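Local coordinates for protein ribose-phosphate pyrophosphokinase (Thermus thermophilus, PDB 7PN0) that probably makes phosphoribosyl pyrophosphate by transferring the diphosphate of ATP to ribose 5-phosphate, and here has ADP bound, at residues K28-R33 and F40-E45; V165-A170 and L187-K192; V200-L205 and V231-Q236. One frame throughout, in Å; residues are numbered along the deposited sequence.

Overall arrangement
Interaction 1 lies on one side of the chain's centre, interactions 2 and 3 on the other. About 47 Å separates the centres of interactions 1 and 2. Interaction 1 is a partly buried two-strand hairpin near a subunit interface, with polar and charged side chains among its pairs. Interaction 2 is a buried parallel strand pair with mostly apolar side chains. Interaction 3 is partly buried: valines of a strand meet an alanine of a helix, with the polar side chains of Glu232 and Gln236 at its edges. Interactions 2 and 3 reach the same mixed sheet. Strand 187-194 lies beside strand 200-206, and Ile190 also packs on Ala233 of the helix.

Interaction 1 (K28-R33 and F40-E45); sequences KSTTLR and FVRYEE
The guanidinium of Arg42 has Thr30 OG1, as modelled, over one face, 4.2 Å from NH1. Glu44 meets the edge of the same group, with its CD in the plane. Leu32 reaches the Phe40 ring obliquely, and its CD1 lies 3.9 Å from CD2 of the ring. These pairs belong to a beta hairpin, strands 29-33 and 39-43, in the N-terminal domain.

The strands run antiparallel. Thr30 with Arg42 and Leu32 with Phe40 are hydrogen-bonded pairs, each joined by two backbone bonds. Ser29 with Tyr43 and Thr31 with Val41 are non-hydrogen-bonded pairs, and their side chains take the other face. There Thr31 OG1 lies 3.7 Å from Val41 CG1, while its hydrogen bond goes to Glu68. Ser29 CB touches Tyr43 CD1 at 3.9 Å. Helix 62-78 covers this face, and Tyr43 OH bonds to Met72 O on that helix.

Arg42 NE gives a hydrogen bond to Glu44 OE1, part of a salt bridge and 3.2 Å long. It comes from the syn side but is tilted out of the carboxylate plane. This helps fix the turn of the guanidinium. The methyl of Thr30 and Glu44 OE2 are modelled too close, so the whole Thr30 side chain and OE2 are doubtful in place.

Phe40 holds CG anti to the backbone N (chi1 176°), and the ring runs alongside Leu32. The Phe40 side chain is about 5 Å from a bound ADP. Ile104 of the second subunit packs on Phe40 and Arg42, consistent with a nucleotide site near a subunit interface.

At the end of the pairing, Lys28 O has two partners. Glu44 N donates to it at 3.1 Å, from above the carbonyl plane. A water also donates to Lys28 O at 2.6 Å, and that water accepts from Glu45 N.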
ATOM      1  N   LYS A  28     -17.557  26.864   3.295  1.00 18.75           N
ATOM      2  CA  LYS A  28     -18.452  26.885   2.118  1.00 20.87           C
ATOM      3  C   LYS A  28     -18.073  25.732   1.183  1.00 18.08           C
ATOM      4  O   LYS A  28     -16.925  25.700   0.662  1.00 18.45           O
ATOM      5  CB  LYS A  28     -18.403  28.247   1.407  1.00 25.93           C
ATOM      6  CG  LYS A  28     -19.100  29.372   2.165  1.00 33.14           C
ATOM      7  CD  LYS A  28     -18.845  30.779   1.587  1.00 39.42           C
ATOM      8  CE  LYS A  28     -17.955  31.669   2.452  1.00 45.66           C
ATOM      9  NZ  LYS A  28     -16.499  31.374   2.290  1.00 47.23           N
ATOM     10  N   SER A  29     -18.990  24.806   0.967  1.00 18.71           N
ATOM     11  CA  SER A  29     -18.798  23.752  -0.064  1.00 18.10           C
ATOM     12  C   SER A  29     -20.116  23.495  -0.762  1.00 20.62           C
ATOM     13  O   SER A  29     -21.157  23.587  -0.078  1.00 19.47           O
ATOM     14  CB  SER A  29     -18.265  22.478   0.533  1.00 18.62           C
ATOM     15  OG  SER A  29     -19.097  22.040   1.589  1.00 22.10           O
ATOM     16  N   THR A  30     -20.076  23.169  -2.050  1.00 17.34           N
ATOM     17  CA  THR A  30     -21.330  22.828  -2.756  1.00 21.18           C
ATOM     18  C   THR A  30     -21.290  21.379  -3.206  1.00 19.53           C
ATOM     19  O   THR A  30     -20.203  20.853  -3.602  1.00 17.40           O
ATOM     20  CB  THR A  30     -21.779  23.827  -3.829  1.00 26.21           C
ATOM     21  OG1 THR A  30     -21.800  23.223  -5.122  1.00 34.82           O
ATOM     22  CG2 THR A  30     -20.971  25.086  -3.823  1.00 24.15           C
ATOM     23  N   THR A  31     -22.449  20.760  -3.059  1.00 17.18           N
ATOM     24  CA  THR A  31     -22.721  19.433  -3.606  1.00 18.22           C
ATOM     25  C   THR A  31     -23.911  19.571  -4.563  1.00 19.46           C
ATOM     26  O   THR A  31     -24.937  20.153  -4.146  1.00 21.09           O
ATOM     27  CB  THR A  31     -22.933  18.427  -2.473  1.00 19.40           C
ATOM     28  OG1 THR A  31     -21.747  18.338  -1.665  1.00 16.34           O
ATOM     29  CG2 THR A  31     -23.348  17.083  -3.052  1.00 20.90           C
ATOM     30  N   LEU A  32     -23.713  19.152  -5.798  1.00 22.41           N
ATOM     31  CA  LEU A  32     -24.710  19.153  -6.905  1.00 22.00           C
ATOM     32  C   LEU A  32     -24.980  17.686  -7.213  1.00 20.75           C
ATOM     33  O   LEU A  32     -24.052  16.861  -7.132  1.00 18.43           O
ATOM     34  CB  LEU A  32     -24.147  19.858  -8.163  1.00 23.15           C
ATOM     35  CG  LEU A  32     -23.580  21.281  -8.007  1.00 27.87           C
ATOM     36  CD1 LEU A  32     -23.206  21.880  -9.346  1.00 29.70           C
ATOM     37  CD2 LEU A  32     -24.542  22.214  -7.286  1.00 29.88           C
ATOM     38  N   ARG A  33     -26.173  17.414  -7.727  1.00 20.13           N
ATOM     39  CA  ARG A  33     -26.526  16.148  -8.354  1.00 20.16           C
ATOM     40  C   ARG A  33     -26.878  16.489  -9.805  1.00 19.39           C
ATOM     41  O   ARG A  33     -27.813  17.255 -10.021  1.00 18.25           O
ATOM     42  CB  ARG A  33     -27.636  15.505  -7.516  1.00 24.17           C
ATOM     43  CG  ARG A  33     -28.226  14.233  -8.102  1.00 27.66           C
ATOM     44  CD  ARG A  33     -29.588  13.900  -7.472  1.00 31.98           C
ATOM     45  NE  ARG A  33     -29.440  13.943  -6.025  1.00 33.75           N
ATOM     46  CZ  ARG A  33     -29.253  12.894  -5.241  1.00 33.10           C
ATOM     47  NH1 ARG A  33     -29.248  11.666  -5.750  1.00 34.43           N
ATOM     48  NH2 ARG A  33     -29.098  13.087  -3.938  1.00 35.81           N
ATOM     49  N   PHE A  40     -21.290  15.782  -7.526  1.00 13.38           N
ATOM     50  CA  PHE A  40     -20.218  16.778  -7.746  1.00 14.19           C
ATOM     51  C   PHE A  40     -20.030  17.553  -6.455  1.00 13.82           C
ATOM     52  O   PHE A  40     -21.010  18.094  -5.919  1.00 15.82           O
ATOM     53  CB  PHE A  40     -20.592  17.686  -8.917  1.00 15.97           C
ATOM     54  CG  PHE A  40     -19.600  18.805  -9.154  1.00 16.99           C
ATOM     55  CD1 PHE A  40     -18.496  18.618  -9.962  1.00 20.52           C
ATOM     56  CD2 PHE A  40     -19.802  20.056  -8.599  1.00 19.60           C
ATOM     57  CE1 PHE A  40     -17.591  19.648 -10.186  1.00 19.41           C
ATOM     58  CE2 PHE A  40     -18.910  21.090  -8.843  1.00 20.14           C
ATOM     59  CZ  PHE A  40     -17.805  20.877  -9.625  1.00 19.31           C
ATOM     60  N   VAL A  41     -18.792  17.650  -5.971  1.00 13.58           N
ATOM     61  CA  VAL A  41     -18.475  18.452  -4.761  1.00 13.14           C
ATOM     62  C   VAL A  41     -17.463  19.527  -5.158  1.00 13.49           C
ATOM     63  O   VAL A  41     -16.658  19.304  -6.090  1.00 13.43           O
ATOM     64  CB  VAL A  41     -17.960  17.590  -3.597  1.00 14.02           C
ATOM     65  CG1 VAL A  41     -18.982  16.505  -3.228  1.00 15.73           C
ATOM     66  CG2 VAL A  41     -16.600  17.027  -3.890  1.00 14.28           C
ATOM     67  N   ARG A  42     -17.473  20.656  -4.462  1.00 14.72           N
ATOM     68  CA  ARG A  42     -16.498  21.734  -4.699  1.00 15.72           C
ATOM     69  C   ARG A  42     -16.362  22.585  -3.434  1.00 14.90           C
ATOM     70  O   ARG A  42     -17.353  23.068  -2.939  1.00 15.96           O
ATOM     71  CB  ARG A  42     -16.937  22.559  -5.923  1.00 17.98           C
ATOM     72  CG  ARG A  42     -15.894  23.587  -6.378  1.00 23.86           C
ATOM     73  CD  ARG A  42     -16.357  24.488  -7.531  1.00 27.88           C
ATOM     74  NE  ARG A  42     -17.558  25.250  -7.166  1.00 31.95           N
ATOM     75  CZ  ARG A  42     -18.708  25.312  -7.852  1.00 37.97           C
ATOM     76  NH1 ARG A  42     -19.704  26.037  -7.380  1.00 40.45           N
ATOM     77  NH2 ARG A  42     -18.880  24.668  -9.000  1.00 41.68           N
ATOM     78  N   TYR A  43     -15.131  22.830  -2.989  1.00 14.46           N
ATOM     79  CA  TYR A  43     -14.842  23.789  -1.896  1.00 14.58           C
ATOM     80  C   TYR A  43     -14.678  25.166  -2.536  1.00 14.67           C
ATOM     81  O   TYR A  43     -13.909  25.332  -3.499  1.00 14.10           O
ATOM     82  CB  TYR A  43     -13.601  23.407  -1.101  1.00 13.78           C
ATOM     83  CG  TYR A  43     -13.736  22.102  -0.355  1.00 14.11           C
ATOM     84  CD1 TYR A  43     -14.417  22.030   0.851  1.00 14.41           C
ATOM     85  CD2 TYR A  43     -13.203  20.924  -0.876  1.00 13.82           C
ATOM     86  CE1 TYR A  43     -14.532  20.837   1.545  1.00 14.26           C
ATOM     87  CE2 TYR A  43     -13.293  19.722  -0.184  1.00 12.88           C
ATOM     88  CZ  TYR A  43     -14.011  19.670   1.001  1.00 13.75           C
ATOM     89  OH  TYR A  43     -14.127  18.513   1.715  1.00 12.65           O
ATOM     90  N   GLU A  44     -15.449  26.110  -2.046  1.00 16.77           N
ATOM     91  CA  GLU A  44     -15.557  27.449  -2.684  1.00 18.85           C
ATOM     92  C   GLU A  44     -14.317  28.274  -2.381  1.00 20.27           C
ATOM     93  O   GLU A  44     -14.006  29.189  -3.213  1.00 22.74           O
ATOM     94  CB  GLU A  44     -16.833  28.137  -2.207  1.00 21.67           C
ATOM     95  CG  GLU A  44     -18.065  27.342  -2.622  1.00 25.43           C
ATOM     96  CD  GLU A  44     -18.211  27.050  -4.110  1.00 32.16           C
ATOM     97  OE1 GLU A  44     -17.348  27.486  -4.938  1.00 37.67           O
ATOM     98  OE2 GLU A  44     -19.224  26.426  -4.459  1.00 34.41           O
ATOM     99  N   GLU A  45     -13.632  27.979  -1.278  1.00 19.25           N
ATOM    100  CA  GLU A  45     -12.405  28.723  -0.890  1.00 21.73           C
ATOM    101  C   GLU A  45     -11.271  27.759  -0.545  1.00 20.56           C
ATOM    102  O   GLU A  45     -11.514  26.564  -0.343  1.00 15.14           O
ATOM    103  CB  GLU A  45     -12.688  29.660   0.278  1.00 27.54           C
ATOM    104  CG  GLU A  45     -13.709  30.776  -0.042  1.00 29.98           C
ATOM    105  CD  GLU A  45     -13.369  31.827  -1.099  1.00 35.25           C
ATOM    106  OE1 GLU A  45     -14.335  32.476  -1.598  1.00 44.55           O
ATOM    107  OE2 GLU A  45     -12.166  32.014  -1.452  1.00 40.85           O
TER
HETATM  108  O   HOH W   1     -14.705  26.861   1.208  1.00 23.62           O

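Interaction 2 (V165-A170 and L187-K192); sequences VVAPDA and LAFIDK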
ATOM      1  N   VAL A 165     -33.322   0.846  35.862  1.00 23.43           N
ATOM      2  CA  VAL A 165     -32.847   0.662  34.471  1.00 23.77           C
ATOM      3  C   VAL A 165     -33.128  -0.796  34.060  1.00 23.66           C
ATOM      4  O   VAL A 165     -32.753  -1.728  34.798  1.00 22.61           O
ATOM      5  CB  VAL A 165     -31.362   1.065  34.345  1.00 26.03           C
ATOM      6  CG1 VAL A 165     -30.844   0.885  32.928  1.00 26.42           C
ATOM      7  CG2 VAL A 165     -31.138   2.496  34.802  1.00 29.11           C
ATOM      8  N   VAL A 166     -33.753  -1.006  32.913  1.00 20.74           N
ATOM      9  CA  VAL A 166     -34.132  -2.361  32.455  1.00 22.98           C
ATOM     10  C   VAL A 166     -33.388  -2.641  31.154  1.00 23.42           C
ATOM     11  O   VAL A 166     -33.519  -1.825  30.221  1.00 23.64           O
ATOM     12  CB  VAL A 166     -35.649  -2.466  32.248  1.00 22.59           C
ATOM     13  CG1 VAL A 166     -36.036  -3.857  31.775  1.00 24.06           C
ATOM     14  CG2 VAL A 166     -36.402  -2.046  33.506  1.00 22.59           C
ATOM     15  N   ALA A 167     -32.695  -3.772  31.082  1.00 24.73           N
ATOM     16  CA  ALA A 167     -32.232  -4.334  29.791  1.00 24.50           C
ATOM     17  C   ALA A 167     -33.279  -5.313  29.277  1.00 25.78           C
ATOM     18  O   ALA A 167     -33.640  -6.239  29.996  1.00 28.39           O
ATOM     19  CB  ALA A 167     -30.909  -5.008  29.975  1.00 27.51           C
ATOM     20  N   PRO A 168     -33.829  -5.120  28.066  1.00 24.08           N
ATOM     21  CA  PRO A 168     -34.738  -6.094  27.464  1.00 29.38           C
ATOM     22  C   PRO A 168     -34.104  -7.152  26.542  1.00 29.45           C
ATOM     23  O   PRO A 168     -34.824  -7.805  25.831  1.00 30.44           O
ATOM     24  CB  PRO A 168     -35.609  -5.158  26.622  1.00 26.34           C
ATOM     25  CG  PRO A 168     -34.607  -4.185  26.063  1.00 26.72           C
ATOM     26  CD  PRO A 168     -33.683  -3.917  27.229  1.00 24.95           C
ATOM     27  N   ASP A 169     -32.779  -7.200  26.484  1.00 29.63           N
ATOM     28  CA  ASP A 169     -32.002  -8.132  25.619  1.00 30.69           C
ATOM     29  C   ASP A 169     -30.638  -8.296  26.250  1.00 30.56           C
ATOM     30  O   ASP A 169     -30.134  -7.284  26.751  1.00 27.95           O
ATOM     31  CB  ASP A 169     -31.810  -7.597  24.201  1.00 34.50           C
ATOM     32  CG  ASP A 169     -32.901  -7.962  23.215  1.00 37.63           C
ATOM     33  OD1 ASP A 169     -33.079  -9.181  22.964  1.00 46.65           O
ATOM     34  OD2 ASP A 169     -33.544  -7.026  22.669  1.00 39.33           O
ATOM     35  N   ALA A 170     -30.048  -9.497  26.209  1.00 28.58           N
ATOM     36  CA  ALA A 170     -28.726  -9.762  26.815  1.00 27.83           C
ATOM     37  C   ALA A 170     -27.721  -8.719  26.335  1.00 25.94           C
ATOM     38  O   ALA A 170     -26.959  -8.257  27.189  1.00 29.05           O
ATOM     39  CB  ALA A 170     -28.225 -11.158  26.473  1.00 29.76           C
ATOM     40  N   LEU A 187     -30.601  -2.313  38.502  1.00 29.28           N
ATOM     41  CA  LEU A 187     -30.619  -2.827  37.109  1.00 29.55           C
ATOM     42  C   LEU A 187     -31.525  -4.043  37.078  1.00 30.06           C
ATOM     43  O   LEU A 187     -31.377  -4.884  37.952  1.00 32.99           O
ATOM     44  CB  LEU A 187     -29.192  -3.162  36.676  1.00 30.58           C
ATOM     45  CG  LEU A 187     -29.015  -3.654  35.247  1.00 31.40           C
ATOM     46  CD1 LEU A 187     -29.441  -2.609  34.239  1.00 31.25           C
ATOM     47  CD2 LEU A 187     -27.567  -4.062  35.003  1.00 32.31           C
ATOM     48  N   ALA A 188     -32.483  -4.092  36.161  1.00 27.66           N
ATOM     49  CA  ALA A 188     -33.379  -5.253  36.005  1.00 28.97           C
ATOM     50  C   ALA A 188     -33.193  -5.794  34.598  1.00 28.54           C
ATOM     51  O   ALA A 188     -32.670  -5.055  33.752  1.00 28.91           O
ATOM     52  CB  ALA A 188     -34.807  -4.858  36.264  1.00 30.46           C
ATOM     53  N   PHE A 189     -33.642  -7.023  34.366  1.00 25.98           N
ATOM     54  CA  PHE A 189     -33.642  -7.670  33.038  1.00 25.67           C
ATOM     55  C   PHE A 189     -35.049  -8.186  32.773  1.00 26.99           C
ATOM     56  O   PHE A 189     -35.625  -8.874  33.654  1.00 30.83           O
ATOM     57  CB  PHE A 189     -32.577  -8.774  32.974  1.00 26.52           C
ATOM     58  CG  PHE A 189     -32.464  -9.389  31.604  1.00 27.08           C
ATOM     59  CD1 PHE A 189     -33.301 -10.410  31.203  1.00 26.07           C
ATOM     60  CD2 PHE A 189     -31.571  -8.873  30.686  1.00 28.70           C
ATOM     61  CE1 PHE A 189     -33.244 -10.910  29.907  1.00 27.58           C
ATOM     62  CE2 PHE A 189     -31.501  -9.386  29.397  1.00 29.90           C
ATOM     63  CZ  PHE A 189     -32.351 -10.390  29.005  1.00 27.54           C
ATOM     64  N   ILE A 190     -35.565  -7.972  31.571  1.00 29.76           N
ATOM     65  CA  ILE A 190     -36.892  -8.527  31.203  1.00 32.02           C
ATOM     66  C   ILE A 190     -36.713  -9.408  29.961  1.00 35.88           C
ATOM     67  O   ILE A 190     -36.346  -8.915  28.880  1.00 32.82           O
ATOM     68  CB  ILE A 190     -37.960  -7.413  31.111  1.00 32.95           C
ATOM     69  CG1 ILE A 190     -39.379  -7.995  31.027  1.00 33.92           C
ATOM     70  CG2 ILE A 190     -37.676  -6.430  29.972  1.00 33.61           C
ATOM     71  CD1 ILE A 190     -40.507  -6.983  31.340  1.00 31.40           C
ATOM     72  N   ASP A 191     -36.806 -10.719  30.174  1.00 41.00           N
ATOM     73  CA  ASP A 191     -36.782 -11.738  29.096  1.00 41.68           C
ATOM     74  C   ASP A 191     -38.208 -11.778  28.547  1.00 44.12           C
ATOM     75  O   ASP A 191     -39.122 -12.163  29.315  1.00 47.53           O
ATOM     76  CB  ASP A 191     -36.263 -13.081  29.627  1.00 48.18           C
ATOM     77  CG  ASP A 191     -36.223 -14.194  28.590  1.00 51.11           C
ATOM     78  OD1 ASP A 191     -35.851 -13.926  27.429  1.00 54.79           O
ATOM     79  OD2 ASP A 191     -36.573 -15.319  28.948  1.00 58.18           O
ATOM     80  N   LYS A 192     -38.393 -11.337  27.305  1.00 40.02           N
ATOM     81  CA  LYS A 192     -39.697 -11.321  26.602  1.00 44.56           C
ATOM     82  C   LYS A 192     -39.567 -12.001  25.232  1.00 48.42           C
ATOM     83  O   LYS A 192     -38.422 -12.236  24.792  1.00 44.46           O
ATOM     84  CB  LYS A 192     -40.209  -9.886  26.494  1.00 45.71           C
ATOM     85  CG  LYS A 192     -39.145  -8.827  26.234  1.00 46.54           C
ATOM     86  CD  LYS A 192     -39.029  -8.439  24.780  1.00 46.10           C
ATOM     87  CE  LYS A 192     -37.645  -7.935  24.442  1.00 42.11           C
ATOM     88  NZ  LYS A 192     -37.580  -7.421  23.062  1.00 44.71           N
TER
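Val165 O accepts from Ala188 N at 2.7 Å, in the shortest of three backbone bonds that join these parallel strands. Ala167 N then donates to Ala188 O, and Ala167 O accepts from Ile190 N. Ala167 is thus held through both its N and its O by strand 187-194.

Side chains follow this register. On one face Val165 CG1 lies 4.0 Å from Leu187 CD1, and Ala167 CB touches the ring of Phe189. The ring carries CG anti to the backbone N (chi1 -175°), which turns it back toward residues 167-170. Ala167 O sits over one ring face, 3.4 Å from CD2. Ala170 N and Asp169 C come to the ring edge, with CE2 3.5 Å from Ala170 N. The ring therefore lies against the turn that leaves strand 163-167.

On the other face Val166 CG1 meets Ile190 CG2 closely, at 3.5 Å. Ile190 CG2 also touches Pro168 CB. Lys192 bends at chi2 (98°) and passes along the proline, bringing CE to 3.1 Å from Pro168 O. Its NZ makes a salt bridge with Glu229, while Asp169 OD2 stays 4.1 Å from NZ, too far for a salt bridge. The side chain of Asp169 is about 8 Å from a bound ADP.

Phe189 also meets Phe189 of the third subunit edge to face, so the strand pair reaches a subunit contact.

The two strands and helix 173-183 make a beta-alpha-beta unit within a mixed sheet, as in the phosphoribosyltransferase-like fold. That helix packs on Val165, Ala167 and Leu187. Helix 225-236 lies on Val166, Pro168, Ile190 and Lys192, and strand 200-206 runs antiparallel along the far side of strand 187-194.

Interaction 3 (V200-L205 and V231-Q236); sequences VRVRML and VEALMQ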
ATOM      1  N   VAL A 200     -46.676  -9.750  23.049  1.00 58.16           N
ATOM      2  CA  VAL A 200     -45.320 -10.143  23.531  1.00 60.34           C
ATOM      3  C   VAL A 200     -45.513 -10.743  24.926  1.00 60.72           C
ATOM      4  O   VAL A 200     -46.331 -10.193  25.704  1.00 54.59           O
ATOM      5  CB  VAL A 200     -44.312  -8.967  23.497  1.00 61.63           C
ATOM      6  CG1 VAL A 200     -44.915  -7.713  22.885  1.00 60.51           C
ATOM      7  CG2 VAL A 200     -43.685  -8.652  24.853  1.00 57.31           C
ATOM      8  N   ARG A 201     -44.809 -11.840  25.202  1.00 59.39           N
ATOM      9  CA  ARG A 201     -44.947 -12.660  26.435  1.00 63.14           C
ATOM     10  C   ARG A 201     -43.748 -12.373  27.352  1.00 54.42           C
ATOM     11  O   ARG A 201     -42.604 -12.514  26.880  1.00 46.63           O
ATOM     12  CB  ARG A 201     -45.062 -14.140  26.040  1.00 70.02           C
ATOM     13  CG  ARG A 201     -44.600 -15.140  27.096  1.00 78.47           C
ATOM     14  CD  ARG A 201     -44.073 -16.432  26.485  1.00 88.80           C
ATOM     15  NE  ARG A 201     -45.006 -17.009  25.517  1.00 99.30           N
ATOM     16  CZ  ARG A 201     -46.125 -17.680  25.817  1.00100.86           C
ATOM     17  NH1 ARG A 201     -46.482 -17.879  27.076  1.00102.24           N
ATOM     18  NH2 ARG A 201     -46.893 -18.147  24.846  1.00 93.69           N
ATOM     19  N   VAL A 202     -44.002 -12.014  28.617  1.00 50.26           N
ATOM     20  CA  VAL A 202     -42.943 -11.909  29.665  1.00 48.45           C
ATOM     21  C   VAL A 202     -42.602 -13.326  30.151  1.00 49.96           C
ATOM     22  O   VAL A 202     -43.415 -13.909  30.879  1.00 42.89           O
ATOM     23  CB  VAL A 202     -43.350 -10.990  30.834  1.00 45.17           C
ATOM     24  CG1 VAL A 202     -42.195 -10.798  31.808  1.00 42.14           C
ATOM     25  CG2 VAL A 202     -43.860  -9.641  30.335  1.00 47.57           C
ATOM     26  N   ARG A 203     -41.442 -13.852  29.750  1.00 54.02           N
ATOM     27  CA  ARG A 203     -40.935 -15.187  30.174  1.00 55.47           C
ATOM     28  C   ARG A 203     -40.326 -15.063  31.574  1.00 49.81           C
ATOM     29  O   ARG A 203     -40.712 -15.827  32.452  1.00 47.22           O
ATOM     30  CB  ARG A 203     -39.892 -15.740  29.195  1.00 60.62           C
ATOM     31  CG  ARG A 203     -40.467 -16.327  27.912  1.00 70.00           C
ATOM     32  CD  ARG A 203     -39.503 -17.283  27.212  1.00 77.32           C
ATOM     33  NE  ARG A 203     -39.897 -18.694  27.259  1.00 76.92           N
ATOM     34  CZ  ARG A 203     -39.497 -19.632  26.399  1.00 79.94           C
ATOM     35  NH1 ARG A 203     -38.679 -19.328  25.402  1.00 78.00           N
ATOM     36  NH2 ARG A 203     -39.920 -20.880  26.535  1.00 78.51           N
ATOM     37  N   MET A 204     -39.397 -14.131  31.773  1.00 48.66           N
ATOM     38  CA  MET A 204     -38.670 -13.985  33.059  1.00 49.56           C
ATOM     39  C   MET A 204     -38.441 -12.506  33.359  1.00 46.35           C
ATOM     40  O   MET A 204     -38.185 -11.745  32.413  1.00 45.18           O
ATOM     41  CB  MET A 204     -37.312 -14.688  32.990  1.00 51.78           C
ATOM     42  CG  MET A 204     -36.590 -14.688  34.311  1.00 54.01           C
ATOM     43  SD  MET A 204     -35.564 -16.163  34.529  1.00 58.93           S
ATOM     44  CE  MET A 204     -36.847 -17.398  34.729  1.00 62.03           C
ATOM     45  N   LEU A 205     -38.495 -12.139  34.636  1.00 43.58           N
ATOM     46  CA  LEU A 205     -38.042 -10.827  35.152  1.00 40.80           C
ATOM     47  C   LEU A 205     -37.018 -11.076  36.254  1.00 42.55           C
ATOM     48  O   LEU A 205     -37.322 -11.868  37.174  1.00 44.40           O
ATOM     49  CB  LEU A 205     -39.269 -10.083  35.685  1.00 44.58           C
ATOM     50  CG  LEU A 205     -39.045  -8.654  36.170  1.00 45.52           C
ATOM     51  CD1 LEU A 205     -38.737  -7.719  35.004  1.00 43.13           C
ATOM     52  CD2 LEU A 205     -40.270  -8.168  36.942  1.00 47.05           C
ATOM     53  N   VAL A 231     -41.223  -1.890  26.071  1.00 23.69           N
ATOM     54  CA  VAL A 231     -42.226  -1.043  26.784  1.00 27.44           C
ATOM     55  C   VAL A 231     -43.463  -1.906  27.058  1.00 27.98           C
ATOM     56  O   VAL A 231     -43.976  -1.837  28.197  1.00 28.70           O
ATOM     57  CB  VAL A 231     -42.583   0.228  25.996  1.00 26.23           C
ATOM     58  CG1 VAL A 231     -43.732   0.984  26.661  1.00 27.33           C
ATOM     59  CG2 VAL A 231     -41.376   1.137  25.848  1.00 27.37           C
ATOM     60  N   GLU A 232     -43.942  -2.650  26.053  1.00 27.40           N
ATOM     61  CA  GLU A 232     -45.155  -3.507  26.210  1.00 30.78           C
ATOM     62  C   GLU A 232     -44.886  -4.544  27.303  1.00 29.85           C
ATOM     63  O   GLU A 232     -45.734  -4.690  28.201  1.00 32.23           O
ATOM     64  CB  GLU A 232     -45.534  -4.199  24.897  1.00 33.84           C
ATOM     65  CG  GLU A 232     -46.256  -3.315  23.894  1.00 36.79           C
ATOM     66  CD  GLU A 232     -46.887  -4.116  22.764  1.00 40.89           C
ATOM     67  OE1 GLU A 232     -46.834  -5.371  22.803  1.00 46.94           O
ATOM     68  OE2 GLU A 232     -47.424  -3.499  21.844  1.00 44.24           O
ATOM     69  N   ALA A 233     -43.738  -5.233  27.247  1.00 29.32           N
ATOM     70  CA  ALA A 233     -43.325  -6.234  28.257  1.00 28.31           C
ATOM     71  C   ALA A 233     -43.337  -5.600  29.651  1.00 31.16           C
ATOM     72  O   ALA A 233     -43.787  -6.263  30.595  1.00 28.88           O
ATOM     73  CB  ALA A 233     -41.958  -6.789  27.959  1.00 29.99           C
ATOM     74  N   LEU A 234     -42.816  -4.376  29.772  1.00 27.40           N
ATOM     75  CA  LEU A 234     -42.610  -3.687  31.071  1.00 28.22           C
ATOM     76  C   LEU A 234     -43.970  -3.266  31.639  1.00 27.55           C
ATOM     77  O   LEU A 234     -44.165  -3.393  32.863  1.00 31.35           O
ATOM     78  CB  LEU A 234     -41.689  -2.479  30.868  1.00 28.59           C
ATOM     79  CG  LEU A 234     -40.199  -2.786  30.999  1.00 28.41           C
ATOM     80  CD1 LEU A 234     -39.341  -1.651  30.414  1.00 27.39           C
ATOM     81  CD2 LEU A 234     -39.824  -3.040  32.461  1.00 27.59           C
ATOM     82  N   MET A 235     -44.886  -2.813  30.794  1.00 29.55           N
ATOM     83  CA  MET A 235     -46.250  -2.470  31.273  1.00 31.33           C
ATOM     84  C   MET A 235     -46.978  -3.780  31.643  1.00 32.06           C
ATOM     85  O   MET A 235     -47.663  -3.788  32.667  1.00 31.86           O
ATOM     86  CB  MET A 235     -47.039  -1.663  30.246  1.00 30.21           C
ATOM     87  CG  MET A 235     -46.420  -0.297  29.908  1.00 30.84           C
ATOM     88  SD  MET A 235     -45.852   0.726  31.313  1.00 31.86           S
ATOM     89  CE  MET A 235     -47.432   1.265  31.978  1.00 39.01           C
ATOM     90  N   GLN A 236     -46.753  -4.885  30.928  1.00 33.54           N
ATOM     91  CA  GLN A 236     -47.359  -6.199  31.305  1.00 36.27           C
ATOM     92  C   GLN A 236     -46.778  -6.661  32.645  1.00 38.44           C
ATOM     93  O   GLN A 236     -47.523  -7.333  33.371  1.00 40.26           O
ATOM     94  CB  GLN A 236     -47.164  -7.279  30.236  1.00 37.00           C
ATOM     95  CG  GLN A 236     -48.054  -7.106  29.014  1.00 41.47           C
ATOM     96  CD  GLN A 236     -47.552  -7.875  27.807  1.00 44.12           C
ATOM     97  OE1 GLN A 236     -46.771  -8.826  27.907  1.00 43.03           O
ATOM     98  NE2 GLN A 236     -47.989  -7.448  26.635  1.00 46.24           N
TER
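Strand 200-206 is an outermost strand, within this chain, of the mixed sheet in the phosphoribosyltransferase-like fold, and here it packs against helix 225-236. Val200 and Val202 are the strand residues that touch the helix. The strand and helix axes come within 8.2 Å and cross at -63°, so the contact is short.

Ala233 is the middle of it. Its CB lies 4.2 Å from Val202 CG2, and this pair carries the contact. Ala233 also packs on Ile190 and Lys192 of the neighbouring strand 187-194, so one helix residue meets two adjacent strands.

Val200 also points toward the helix, but it is modelled nearly eclipsed (chi1 -4°). The placing of both its methyls is therefore uncertain, CG2 near Ala233 CB as well as CG1 near Glu232 OE1. Val200 N is buried by the contact and has no partner in the model.

Further on, Arg203 and Met204 form a classic beta bulge opposite Asp191 of strand 187-194. Arg203 NH1 makes a salt bridge with Glu193 OE2.

CG1 of Val202 stands anti to the backbone N (chi1 -174°), and this sets CG2 beside the helix. The side chain of Gln236 slides past Val202 in the opposite direction, with CB 4.1 Å from Val202 CG2. That methyl also rests 3.4 Å from Ala233 O.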